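Long-range contact in protein virB8 (Agrobacterium tumefaciens, PDB 2CC3), which is thought to act, as a homodimeric inner-membrane component of a type IV secretion system, in directing T-DNA transfer to plant cells: residues A[87-92]-A[105-110]. Residues are numbered along the deposited sequence; the frame is centred on the assembly and turned at random.
Sequences QIRYKR and TWTATV
Tyr90 slides its phenol ring beneath Trp106 on the neighbouring antiparallel strand. A first torsion of 60° places CG of Tyr90 between its own backbone N and carbonyl carbon, and the far end of the ring comes close to the partner strand, where Trp106 CB sits over one face, 3.6 Å from the ring centroid, in a CH-pi contact. The indole plane lies within 9° of the phenol plane, but the two rings are slid so far apart that they barely overlap. Past the indole, Ala108 N lies at the edge of the Tyr90 ring, and Tyr90 CE2 comes 4.0 Å from Ala108 CB. Arg92, bent at chi2 and chi3, holds its guanidinium plane 57° from that of the indole, with Trp106 CZ2 over one guanidinium face, toward its rim and 3.6 Å from Arg92 NH1.

Threonines receive the longer side chains on the opposite face of the sheet. Thr105 CG2 presses on the guanidinium face of Arg89, 3.3 Å from CZ, while Thr107 OG1 accepts a weak bond from Arg89 NE at the edge of that group; Asp140 pairs with NH2. Gln87 runs alongside Thr109 and gives its NE2 hydrogen to OG1 at 3.1 Å. Backbone bonds in both directions join Ile88 to Ala108 and Tyr90 to Trp106, fixing the register.

The contact forms the middle of a hairpin, strands 85-96 and 102-114, at the centre of the four-stranded sheet of the NTF2-like periplasmic domain. Strand 69-82 flanks 85-96, and strand 130-139 flanks 102-114, its Thr137 binding Tyr90 OH; helix 6-23 packs on Ile88, Tyr90 and Val110.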
ATOM      1  N   GLN A  87     -10.281  -8.191  15.469  1.00  3.03           N
ATOM      2  CA  GLN A  87      -9.253  -7.574  16.275  1.00 10.44           C
ATOM      3  C   GLN A  87      -7.908  -7.879  15.659  1.00 10.80           C
ATOM      4  O   GLN A  87      -7.655  -9.003  15.212  1.00 12.18           O
ATOM      5  CB  GLN A  87      -9.320  -8.041  17.741  1.00 11.18           C
ATOM      6  CG  GLN A  87     -10.458  -7.399  18.491  1.00 14.17           C
ATOM      7  CD  GLN A  87     -10.494  -7.740  19.960  1.00 17.65           C
ATOM      8  OE1 GLN A  87     -10.833  -8.860  20.349  1.00 19.94           O
ATOM      9  NE2 GLN A  87     -10.176  -6.767  20.790  1.00 18.04           N
ATOM     10  N   ILE A  88      -7.051  -6.862  15.640  1.00 11.42           N
ATOM     11  CA  ILE A  88      -5.725  -6.948  15.033  1.00  9.26           C
ATOM     12  C   ILE A  88      -4.655  -6.506  16.002  1.00  7.50           C
ATOM     13  O   ILE A  88      -4.606  -5.324  16.376  1.00  7.74           O
ATOM     14  CB  ILE A  88      -5.635  -6.068  13.760  1.00 11.48           C
ATOM     15  CG1 ILE A  88      -6.648  -6.537  12.722  1.00  9.43           C
ATOM     16  CG2 ILE A  88      -4.214  -6.091  13.199  1.00 12.62           C
ATOM     17  CD1 ILE A  88      -6.721  -5.673  11.517  1.00 10.58           C
ATOM     18  N   ARG A  89      -3.787  -7.447  16.381  1.00  6.07           N
ATOM     19  CA  ARG A  89      -2.666  -7.166  17.251  1.00  4.45           C
ATOM     20  C   ARG A  89      -1.474  -6.764  16.387  1.00  4.93           C
ATOM     21  O   ARG A  89      -1.207  -7.424  15.388  1.00  3.90           O
ATOM     22  CB  ARG A  89      -2.312  -8.405  18.072  1.00 10.30           C
ATOM     23  CG  ARG A  89      -1.514  -8.111  19.329  1.00 15.73           C
ATOM     24  CD  ARG A  89      -2.341  -8.276  20.612  1.00 16.71           C
ATOM     25  NE  ARG A  89      -1.773  -7.516  21.738  1.00 19.13           N
ATOM     26  CZ  ARG A  89      -0.700  -7.869  22.437  1.00 22.19           C
ATOM     27  NH1 ARG A  89      -0.006  -8.958  22.154  1.00 26.54           N
ATOM     28  NH2 ARG A  89      -0.288  -7.103  23.420  1.00 26.36           N
ATOM     29  N   TYR A  90      -0.770  -5.689  16.760  1.00  2.00           N
ATOM     30  CA  TYR A  90       0.357  -5.216  15.983  1.00  2.03           C
ATOM     31  C   TYR A  90       1.345  -4.574  16.899  1.00  3.59           C
ATOM     32  O   TYR A  90       0.976  -4.092  17.949  1.00  4.38           O
ATOM     33  CB  TYR A  90      -0.073  -4.220  14.859  1.00  3.26           C
ATOM     34  CG  TYR A  90      -0.766  -2.963  15.338  1.00  2.00           C
ATOM     35  CD1 TYR A  90      -0.070  -1.788  15.515  1.00  2.00           C
ATOM     36  CD2 TYR A  90      -2.131  -2.969  15.622  1.00  2.13           C
ATOM     37  CE1 TYR A  90      -0.695  -0.652  15.979  1.00  2.00           C
ATOM     38  CE2 TYR A  90      -2.765  -1.852  16.070  1.00  2.63           C
ATOM     39  CZ  TYR A  90      -2.047  -0.688  16.263  1.00  3.89           C
ATOM     40  OH  TYR A  90      -2.701   0.445  16.716  1.00  2.71           O
ATOM     41  N   LYS A  91       2.603  -4.592  16.488  1.00  6.57           N
ATOM     42  CA  LYS A  91       3.685  -3.904  17.159  1.00  9.38           C
ATOM     43  C   LYS A  91       3.939  -2.594  16.475  1.00  8.73           C
ATOM     44  O   LYS A  91       3.997  -2.530  15.233  1.00  8.78           O
ATOM     45  CB  LYS A  91       4.951  -4.762  17.082  1.00 15.93           C
ATOM     46  CG  LYS A  91       6.199  -4.123  17.694  1.00 21.01           C
ATOM     47  CD  LYS A  91       7.283  -5.188  17.847  1.00 25.52           C
ATOM     48  CE  LYS A  91       8.683  -4.593  18.078  1.00 28.89           C
ATOM     49  NZ  LYS A  91       9.599  -4.716  16.894  1.00 30.55           N
ATOM     50  N   ARG A  92       4.131  -1.549  17.284  1.00  9.49           N
ATOM     51  CA  ARG A  92       4.330  -0.201  16.778  1.00 12.31           C
ATOM     52  C   ARG A  92       5.678   0.352  17.239  1.00 16.36           C
ATOM     53  O   ARG A  92       5.970   0.381  18.425  1.00 17.80           O
ATOM     54  CB  ARG A  92       3.193   0.694  17.243  1.00 12.70           C
ATOM     55  CG  ARG A  92       2.832   1.834  16.299  1.00 14.26           C
ATOM     56  CD  ARG A  92       3.219   3.135  16.928  1.00 15.54           C
ATOM     57  NE  ARG A  92       2.113   4.076  16.973  1.00 17.95           N
ATOM     58  CZ  ARG A  92       1.859   4.906  17.987  1.00 15.08           C
ATOM     59  NH1 ARG A  92       2.615   4.901  19.089  1.00 17.59           N
ATOM     60  NH2 ARG A  92       0.824   5.735  17.906  1.00 14.26           N
ATOM     61  N   THR A 105       3.106  -2.725  21.804  1.00 15.39           N
ATOM     62  CA  THR A 105       2.110  -3.595  21.158  1.00 12.79           C
ATOM     63  C   THR A 105       0.671  -3.125  21.428  1.00 11.12           C
ATOM     64  O   THR A 105       0.372  -2.601  22.483  1.00 10.74           O
ATOM     65  CB  THR A 105       2.333  -5.086  21.540  1.00 13.93           C
ATOM     66  OG1 THR A 105       3.690  -5.458  21.235  1.00 17.78           O
ATOM     67  CG2 THR A 105       1.423  -5.997  20.749  1.00 14.50           C
ATOM     68  N   TRP A 106      -0.212  -3.336  20.449  1.00 10.30           N
ATOM     69  CA  TRP A 106      -1.547  -2.731  20.405  1.00  7.70           C
ATOM     70  C   TRP A 106      -2.567  -3.743  19.910  1.00  8.90           C
ATOM     71  O   TRP A 106      -2.229  -4.708  19.252  1.00  5.40           O
ATOM     72  CB  TRP A 106      -1.563  -1.522  19.433  1.00  4.29           C
ATOM     73  CG  TRP A 106      -0.705  -0.278  19.776  1.00  2.00           C
ATOM     74  CD1 TRP A 106       0.652  -0.175  19.731  1.00  5.37           C
ATOM     75  CD2 TRP A 106      -1.188   1.031  20.118  1.00  2.45           C
ATOM     76  NE1 TRP A 106       1.054   1.107  20.054  1.00  2.20           N
ATOM     77  CE2 TRP A 106      -0.057   1.865  20.303  1.00  2.92           C
ATOM     78  CE3 TRP A 106      -2.474   1.572  20.329  1.00  5.47           C
ATOM     79  CZ2 TRP A 106      -0.165   3.216  20.674  1.00  4.59           C
ATOM     80  CZ3 TRP A 106      -2.591   2.931  20.689  1.00  4.54           C
ATOM     81  CH2 TRP A 106      -1.441   3.740  20.842  1.00  5.52           C
ATOM     82  N   THR A 107      -3.837  -3.518  20.214  1.00  9.25           N
ATOM     83  CA  THR A 107      -4.887  -4.318  19.627  1.00  6.61           C
ATOM     84  C   THR A 107      -5.852  -3.322  18.959  1.00 10.00           C
ATOM     85  O   THR A 107      -6.449  -2.493  19.654  1.00  8.20           O
ATOM     86  CB  THR A 107      -5.633  -5.144  20.692  1.00  8.50           C
ATOM     87  OG1 THR A 107      -4.699  -5.933  21.439  1.00 13.90           O
ATOM     88  CG2 THR A 107      -6.680  -6.061  20.063  1.00  9.10           C
ATOM     89  N   ALA A 108      -5.997  -3.367  17.634  1.00  4.49           N
ATOM     90  CA  ALA A 108      -7.074  -2.581  17.020  1.00  5.96           C
ATOM     91  C   ALA A 108      -8.344  -3.416  17.001  1.00  6.67           C
ATOM     92  O   ALA A 108      -8.300  -4.622  16.703  1.00  8.66           O
ATOM     93  CB  ALA A 108      -6.689  -2.073  15.565  1.00  6.09           C
ATOM     94  N   THR A 109      -9.472  -2.797  17.352  1.00  7.31           N
ATOM     95  CA  THR A 109     -10.783  -3.425  17.168  1.00  8.64           C
ATOM     96  C   THR A 109     -11.489  -2.773  15.978  1.00  8.65           C
ATOM     97  O   THR A 109     -11.736  -1.566  15.988  1.00  5.80           O
ATOM     98  CB  THR A 109     -11.652  -3.411  18.484  1.00  5.61           C
ATOM     99  OG1 THR A 109     -10.893  -4.001  19.547  1.00  8.33           O
ATOM    100  CG2 THR A 109     -12.922  -4.225  18.303  1.00  2.00           C
ATOM    101  N   VAL A 110     -11.799  -3.576  14.953  1.00 11.72           N
ATOM    102  CA  VAL A 110     -12.277  -3.025  13.666  1.00 12.76           C
ATOM    103  C   VAL A 110     -13.589  -3.664  13.242  1.00 12.04           C
ATOM    104  O   VAL A 110     -13.636  -4.857  12.959  1.00 11.87           O
ATOM    105  CB  VAL A 110     -11.233  -3.166  12.515  1.00 12.60           C
ATOM    106  CG1 VAL A 110     -11.731  -2.476  11.224  1.00 12.62           C
ATOM    107  CG2 VAL A 110      -9.867  -2.577  12.928  1.00 12.74           C
TER